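Aminotransferase, class III (Thermomicrobium roseum, PDB 6IO1) probably acts as a pyridoxal-phosphate-dependent aminotransferase of class III, a thermostable omega-transaminase selective for (S)-configured amines. Local coordinates at residues Pro282-Phe287 with Asp305-Thr310; His18-His21 with Asn25-Gln28; Lys376-Leu381 with Leu428-Ala433. One frame throughout, in Å; residues are numbered along the deposited sequence.

Contact 1 (Pro282-Phe287 with Asp305-Thr310); sequences PDIVTF and DEIAET
The carbonyl O of Glu306, the residue preceding the Ile307 that meets Asp283 and Ile284, accepts two bonds from Thr310: the backbone N at 2.9 Å, and OG1 at 3.1 Å. The two donors come from opposite faces of the carbonyl plane, with OG1 tilted 35° from it, so the first turn of helix 305-312 is tied twice. In the large domain of this fold-type-I aminotransferase, that helix leaves the end of strand 299-304, which runs antiparallel to strand 284-287 in the mixed sheet. The contact therefore closes the start of the helix onto the neighbouring strand. Ile307 makes it alone from the helix side. Its CG1 lies anti to the carbonyl carbon (chi1 -70°) and CD1 extends beyond (chi2 177°), sending one methyl against the loop-to-strand junction. The two isoleucine side chains cross at about a right angle. Asp283 supplies CB, 3.9 Å from Ile307 CD1, while its carboxylate OD2 turns to Leu257 N. Ala128 and Tyr135 of helix 121-138 pack against Ile284 and Ile307 respectively. The closest approach is Ile284 CG1 to Ile307 CD1, 3.6 Å, with Asp283 O 3.8 Å from that same methyl.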
# COMPACT_ATOMS: atom_id res chain seq x y z
N PRO B 282 9.17 19.54 10.29
CA PRO B 282 8.53 19.46 8.97
C PRO B 282 7.06 19.84 9.02
O PRO B 282 6.39 19.71 10.05
CB PRO B 282 8.71 17.99 8.59
CG PRO B 282 8.75 17.27 9.90
CD PRO B 282 9.42 18.21 10.87
N ASP B 283 6.57 20.31 7.88
CA ASP B 283 5.13 20.52 7.73
C ASP B 283 4.40 19.20 7.59
O ASP B 283 3.25 19.07 8.05
CB ASP B 283 4.86 21.42 6.53
CG ASP B 283 5.70 22.68 6.54
OD1 ASP B 283 5.41 23.58 7.36
OD2 ASP B 283 6.64 22.78 5.73
N ILE B 284 5.03 18.21 6.96
CA ILE B 284 4.46 16.89 6.76
C ILE B 284 5.53 15.85 7.09
O ILE B 284 6.70 16.02 6.74
CB ILE B 284 3.94 16.70 5.32
CG1 ILE B 284 2.90 17.76 4.97
CG2 ILE B 284 3.34 15.31 5.14
CD1 ILE B 284 2.51 17.78 3.51
N VAL B 285 5.12 14.78 7.76
CA VAL B 285 6.00 13.67 8.09
C VAL B 285 5.33 12.38 7.62
O VAL B 285 4.11 12.23 7.73
CB VAL B 285 6.32 13.61 9.59
CG1 VAL B 285 5.05 13.43 10.42
CG2 VAL B 285 7.29 12.48 9.87
N THR B 286 6.13 11.47 7.07
CA THR B 286 5.65 10.16 6.65
C THR B 286 6.36 9.09 7.46
O THR B 286 7.56 9.21 7.73
CB THR B 286 5.87 9.93 5.16
OG1 THR B 286 7.27 9.90 4.87
CG2 THR B 286 5.21 11.03 4.35
N PHE B 287 5.63 8.04 7.83
CA PHE B 287 6.20 7.00 8.66
C PHE B 287 5.64 5.65 8.25
O PHE B 287 4.57 5.55 7.64
CB PHE B 287 5.95 7.25 10.16
CG PHE B 287 4.52 7.61 10.48
CD1 PHE B 287 4.10 8.93 10.41
CD2 PHE B 287 3.62 6.64 10.87
CE1 PHE B 287 2.80 9.27 10.72
CE2 PHE B 287 2.31 6.97 11.17
CZ PHE B 287 1.90 8.29 11.10
N ASP B 305 -1.02 21.67 11.95
CA ASP B 305 -2.35 22.23 12.16
C ASP B 305 -2.77 23.15 11.02
O ASP B 305 -3.95 23.22 10.69
CB ASP B 305 -2.40 22.97 13.50
CG ASP B 305 -3.81 23.16 14.00
OD1 ASP B 305 -4.46 22.15 14.34
OD2 ASP B 305 -4.27 24.32 14.05
N GLU B 306 -1.82 23.87 10.43
CA GLU B 306 -2.14 24.78 9.33
C GLU B 306 -2.64 24.01 8.11
O GLU B 306 -3.67 24.36 7.51
CB GLU B 306 -0.92 25.63 8.99
CG GLU B 306 -0.85 26.08 7.54
CD GLU B 306 -1.84 27.18 7.22
OE1 GLU B 306 -2.37 27.80 8.16
OE2 GLU B 306 -2.08 27.43 6.02
N ILE B 307 -1.91 22.96 7.72
CA ILE B 307 -2.30 22.16 6.56
C ILE B 307 -3.66 21.51 6.80
O ILE B 307 -4.53 21.49 5.92
CB ILE B 307 -1.22 21.12 6.23
CG1 ILE B 307 0.03 21.82 5.68
CG2 ILE B 307 -1.74 20.09 5.24
CD1 ILE B 307 1.18 20.88 5.41
N ALA B 308 -3.84 20.94 7.99
CA ALA B 308 -5.11 20.29 8.31
C ALA B 308 -6.26 21.28 8.32
O ALA B 308 -7.36 20.97 7.86
CB ALA B 308 -5.01 19.58 9.66
N GLU B 309 -6.03 22.49 8.85
CA GLU B 309 -7.06 23.51 8.85
C GLU B 309 -7.43 23.91 7.43
O GLU B 309 -8.62 24.07 7.10
CB GLU B 309 -6.59 24.73 9.64
CG GLU B 309 -7.65 25.79 9.86
CD GLU B 309 -8.57 25.46 11.02
OE1 GLU B 309 -8.17 24.64 11.88
OE2 GLU B 309 -9.68 26.02 11.07
N THR B 310 -6.43 24.05 6.56
CA THR B 310 -6.70 24.36 5.16
C THR B 310 -7.53 23.26 4.50
O THR B 310 -8.51 23.54 3.80
CB THR B 310 -5.39 24.57 4.40
OG1 THR B 310 -4.71 25.72 4.92
CG2 THR B 310 -5.65 24.78 2.92

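Contact 2 (His18-His21 with Asn25-Gln28); sequences HHLH and NLYQ
Leu26 meets both His21 and Leu20, using a different methyl for each. Its CD2 rests on the His21 backbone, 3.6 Å from His21 O and near the His21 N as well, whereas CD1 touches Leu20 CD1 at 3.8 Å. The two leucine side chains run at a slant to each other. Leu26 CG stands anti to the carbonyl carbon (chi1 -54°), which carries both methyls off the first turn of helix 26-32 and back over the preceding loop. This is the tightly packed part: a small apolar cluster in which the first residue of helix 26-32 folds back over the loop after helix 8-18, with all three touching residues buried. Even here His21 CB is only loosely met, 4.4 Å from Leu26 CD2.

The other side of the helix start is polar and partly exposed, facing the second subunit in part. Asn25, Tyr27 and Gln28 lend no side-chain area to the loop. Asn25 is the N-cap, and its OD1 receives Gln28 N at 2.8 Å. The bond is fairly straight at hydrogen, 163°, but the donor stands above the amide plane of Asn25, 56° out of it. Asn25 ND2 goes to Asp315 of the second subunit, so the cap also belongs to the dimer interface.

Beside the leucines, His19 ND1 lies over the rim of one face of the His21 ring. Asp15 joins the two rings, giving OD1 to His19 ND1 and OD2 to His21 NE2, while His21 ND1 bonds to Thr88 O of the second subunit. With oxygen acceptors at both nitrogens and a carboxylate close by, His21 is probably stabilised as the doubly protonated imidazolium.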
# COMPACT_ATOMS: atom_id res chain seq x y z
N HIS B 18 5.91 -20.80 -7.95
CA HIS B 18 4.76 -19.90 -7.85
C HIS B 18 5.03 -18.51 -7.27
O HIS B 18 4.12 -17.68 -7.31
CB HIS B 18 3.65 -20.55 -7.01
CG HIS B 18 3.26 -21.91 -7.47
ND1 HIS B 18 2.62 -22.14 -8.67
CD2 HIS B 18 3.39 -23.13 -6.89
CE1 HIS B 18 2.39 -23.43 -8.81
NE2 HIS B 18 2.85 -24.05 -7.74
N HIS B 19 6.22 -18.22 -6.75
CA HIS B 19 6.45 -16.97 -6.03
C HIS B 19 7.30 -16.03 -6.87
O HIS B 19 8.48 -16.30 -7.12
CB HIS B 19 7.11 -17.22 -4.67
CG HIS B 19 7.16 -16.00 -3.81
ND1 HIS B 19 7.94 -15.92 -2.67
CD2 HIS B 19 6.53 -14.81 -3.91
CE1 HIS B 19 7.78 -14.74 -2.11
NE2 HIS B 19 6.93 -14.04 -2.85
N LEU B 20 6.70 -14.92 -7.30
CA LEU B 20 7.39 -13.87 -8.06
C LEU B 20 7.95 -12.88 -7.06
O LEU B 20 7.33 -11.87 -6.73
CB LEU B 20 6.43 -13.22 -9.04
CG LEU B 20 7.01 -12.33 -10.15
CD1 LEU B 20 7.59 -13.17 -11.26
CD2 LEU B 20 5.93 -11.39 -10.68
N HIS B 21 9.15 -13.17 -6.56
CA HIS B 21 9.74 -12.38 -5.48
C HIS B 21 9.94 -10.93 -5.91
O HIS B 21 10.31 -10.66 -7.06
CB HIS B 21 11.09 -12.97 -5.07
CG HIS B 21 10.99 -14.23 -4.27
ND1 HIS B 21 11.15 -14.26 -2.90
CD2 HIS B 21 10.76 -15.51 -4.65
CE1 HIS B 21 11.02 -15.50 -2.47
NE2 HIS B 21 10.79 -16.28 -3.51
N ASN B 25 16.63 -11.40 -7.96
CA ASN B 25 17.04 -11.88 -9.28
C ASN B 25 16.26 -13.16 -9.54
O ASN B 25 16.60 -14.23 -9.04
CB ASN B 25 18.55 -12.12 -9.32
CG ASN B 25 19.05 -12.48 -10.72
OD1 ASN B 25 18.40 -13.22 -11.46
ND2 ASN B 25 20.21 -11.94 -11.08
N LEU B 26 15.18 -13.04 -10.32
CA LEU B 26 14.31 -14.19 -10.58
C LEU B 26 15.07 -15.29 -11.31
O LEU B 26 14.86 -16.48 -11.05
CB LEU B 26 13.09 -13.74 -11.37
CG LEU B 26 12.33 -12.57 -10.73
CD1 LEU B 26 11.23 -12.05 -11.65
CD2 LEU B 26 11.75 -12.99 -9.39
N TYR B 27 15.96 -14.90 -12.22
CA TYR B 27 16.80 -15.87 -12.93
C TYR B 27 17.65 -16.66 -11.94
O TYR B 27 17.73 -17.89 -12.01
CB TYR B 27 17.67 -15.14 -13.95
CG TYR B 27 18.67 -15.99 -14.72
CD1 TYR B 27 19.89 -16.34 -14.16
CD2 TYR B 27 18.39 -16.40 -16.01
CE1 TYR B 27 20.81 -17.10 -14.87
CE2 TYR B 27 19.30 -17.16 -16.73
CZ TYR B 27 20.50 -17.51 -16.15
OH TYR B 27 21.41 -18.26 -16.86
N GLN B 28 18.28 -15.96 -10.99
CA GLN B 28 19.04 -16.63 -9.95
C GLN B 28 18.14 -17.44 -9.03
O GLN B 28 18.52 -18.54 -8.59
CB GLN B 28 19.85 -15.61 -9.15
CG GLN B 28 20.51 -16.18 -7.90
CD GLN B 28 21.33 -15.15 -7.15
OE1 GLN B 28 21.42 -14.00 -7.56
NE2 GLN B 28 21.94 -15.57 -6.05

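Contact 3 (Lys376-Leu381 with Leu428-Ala433); sequences KGLMLL and LTISRA
Leu378 points its CB at the segment Leu428-Ala433, and the contact can be followed outward from there. CB itself is still 4.6 Å from Leu428 CD2, too far for close packing. CG comes hardly nearer to that methyl, and the real touching is left to the branch ends. CD1 lies against Leu428, 3.5 Å from its CA and 3.6 Å from its CD2, so it rests against both the main chain and one methyl of the same residue. CD2 goes the other way, to Ile430 CG2 at 4.3 Å, a looser approach. The fork of Leu378 thus spans two residues of the partner segment, and chi1 of -89°, rotated some 30° past the usual -60° position, swings it into this place. Leu378 and Leu428 lie aslant to each other.

Leu378 stands at the second corner of a type II' turn, which places its side chain beyond the strand ends. Gly377, with its positive phi of 60°, takes the first corner. Paired backbone bonds join Lys376 and Met379, Met379 N reaching Lys376 O at 2.9 Å and Lys376 N reaching Met379 O. This is a two-residue beta hairpin linking strands 370-376 and 379-384 at one side of the seven-stranded sheet built from N-terminal strands (35-41, 44-47, 52-55) and C-terminal ones. The partner segment follows strand 421-424, the neighbour of 379-384, after a short connection and runs into the last helix, 432-450.

Helix 346-361 lies against the same cluster: Ser353 touches Leu378 and Ile430, and Asn349 ND2 bonds to the carbonyls of Leu428 and Ile430. Ser431 is the N-cap of helix 432-450, and its backbone N bonds back to Glu434 OE1.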
# COMPACT_ATOMS: atom_id res chain seq x y z
N LYS B 376 24.52 6.09 11.31
CA LYS B 376 23.80 6.92 12.26
C LYS B 376 22.84 6.02 13.02
O LYS B 376 22.01 5.34 12.41
CB LYS B 376 23.04 8.05 11.55
CG LYS B 376 22.30 8.97 12.51
CD LYS B 376 23.27 9.68 13.44
CE LYS B 376 22.53 10.58 14.41
NZ LYS B 376 23.44 11.14 15.45
N GLY B 377 22.97 6.00 14.35
CA GLY B 377 22.15 5.11 15.14
C GLY B 377 22.42 3.68 14.73
O GLY B 377 23.57 3.25 14.61
N LEU B 378 21.35 2.94 14.46
CA LEU B 378 21.48 1.55 14.04
C LEU B 378 21.54 1.39 12.53
O LEU B 378 21.53 0.25 12.04
CB LEU B 378 20.33 0.72 14.62
CG LEU B 378 20.65 0.14 16.00
CD1 LEU B 378 19.56 -0.80 16.44
CD2 LEU B 378 22.00 -0.56 15.99
N MET B 379 21.59 2.49 11.78
CA MET B 379 21.76 2.42 10.33
C MET B 379 23.25 2.47 10.01
O MET B 379 23.91 3.47 10.30
CB MET B 379 21.03 3.58 9.65
CG MET B 379 19.57 3.72 10.05
SD MET B 379 18.81 5.22 9.39
CE MET B 379 19.19 5.05 7.65
N LEU B 380 23.78 1.40 9.42
CA LEU B 380 25.21 1.34 9.16
C LEU B 380 25.48 0.79 7.77
O LEU B 380 24.71 -0.01 7.24
CB LEU B 380 25.94 0.50 10.21
CG LEU B 380 25.82 0.98 11.66
CD1 LEU B 380 24.90 0.07 12.46
CD2 LEU B 380 27.19 1.10 12.32
N LEU B 381 26.60 1.23 7.18
CA LEU B 381 27.01 0.79 5.86
C LEU B 381 28.52 0.70 5.78
O LEU B 381 29.24 1.59 6.25
CB LEU B 381 26.49 1.73 4.76
CG LEU B 381 26.60 1.22 3.32
CD1 LEU B 381 25.39 1.65 2.51
CD2 LEU B 381 27.87 1.71 2.65
N LEU B 428 16.41 -2.75 17.41
CA LEU B 428 16.83 -1.78 18.41
C LEU B 428 17.23 -2.43 19.74
O LEU B 428 17.83 -1.75 20.58
CB LEU B 428 15.73 -0.75 18.66
CG LEU B 428 15.10 -0.03 17.46
CD1 LEU B 428 14.27 1.16 17.94
CD2 LEU B 428 16.15 0.43 16.46
N THR B 429 16.91 -3.70 19.94
CA THR B 429 17.20 -4.40 21.19
C THR B 429 18.55 -5.11 21.18
O THR B 429 18.86 -5.81 22.15
CB THR B 429 16.10 -5.42 21.49
OG1 THR B 429 16.00 -6.36 20.41
CG2 THR B 429 14.76 -4.71 21.66
N ILE B 430 19.34 -4.96 20.11
CA ILE B 430 20.56 -5.74 19.96
C ILE B 430 21.52 -5.45 21.11
O ILE B 430 21.77 -4.29 21.47
CB ILE B 430 21.20 -5.48 18.59
CG1 ILE B 430 22.35 -6.47 18.34
CG2 ILE B 430 21.68 -4.04 18.46
CD1 ILE B 430 22.77 -6.54 16.89
N SER B 431 22.02 -6.51 21.73
CA SER B 431 22.98 -6.41 22.81
C SER B 431 24.41 -6.34 22.30
O SER B 431 24.68 -6.46 21.09
CB SER B 431 22.84 -7.61 23.75
OG SER B 431 23.40 -8.78 23.17
N ARG B 432 25.33 -6.27 23.26
CA ARG B 432 26.80 -6.27 23.00
C ARG B 432 27.25 -7.61 22.40
O ARG B 432 28.04 -7.57 21.44
CB ARG B 432 27.56 -5.97 24.30
CG ARG B 432 29.06 -5.79 24.11
CD ARG B 432 29.76 -5.42 25.40
NE ARG B 432 31.19 -5.18 25.21
CZ ARG B 432 31.72 -4.00 24.93
NH1 ARG B 432 30.95 -2.94 24.80
NH2 ARG B 432 33.03 -3.89 24.77
N ALA B 433 26.76 -8.76 22.91
CA ALA B 433 27.23 -10.03 22.38
C ALA B 433 26.70 -10.25 20.98
O ALA B 433 27.43 -10.70 20.09
CB ALA B 433 26.81 -11.16 23.32

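How the contacts relate
All three contacts are small, buried and apolar where the segments meet, but their settings differ. Contact 1 belongs to the large-domain sheet and joins a strand to a helix, and contact 3 sets a hairpin of the other sheet against the lead-in to the C-terminal helix. Contact 2 involves no sheet strand. It packs the loop after helix 8-18 against the first turn of helix 26-32, and seven of its residues approach the second subunit, compared with two of contact 1 and none of contact 3. The polar chemistry follows: dense histidine, aspartate and cross-subunit bonding around contact 2, mainly intrachain bonds around the others. Contacts 1 and 3 have centres about 31 Å apart and share no element.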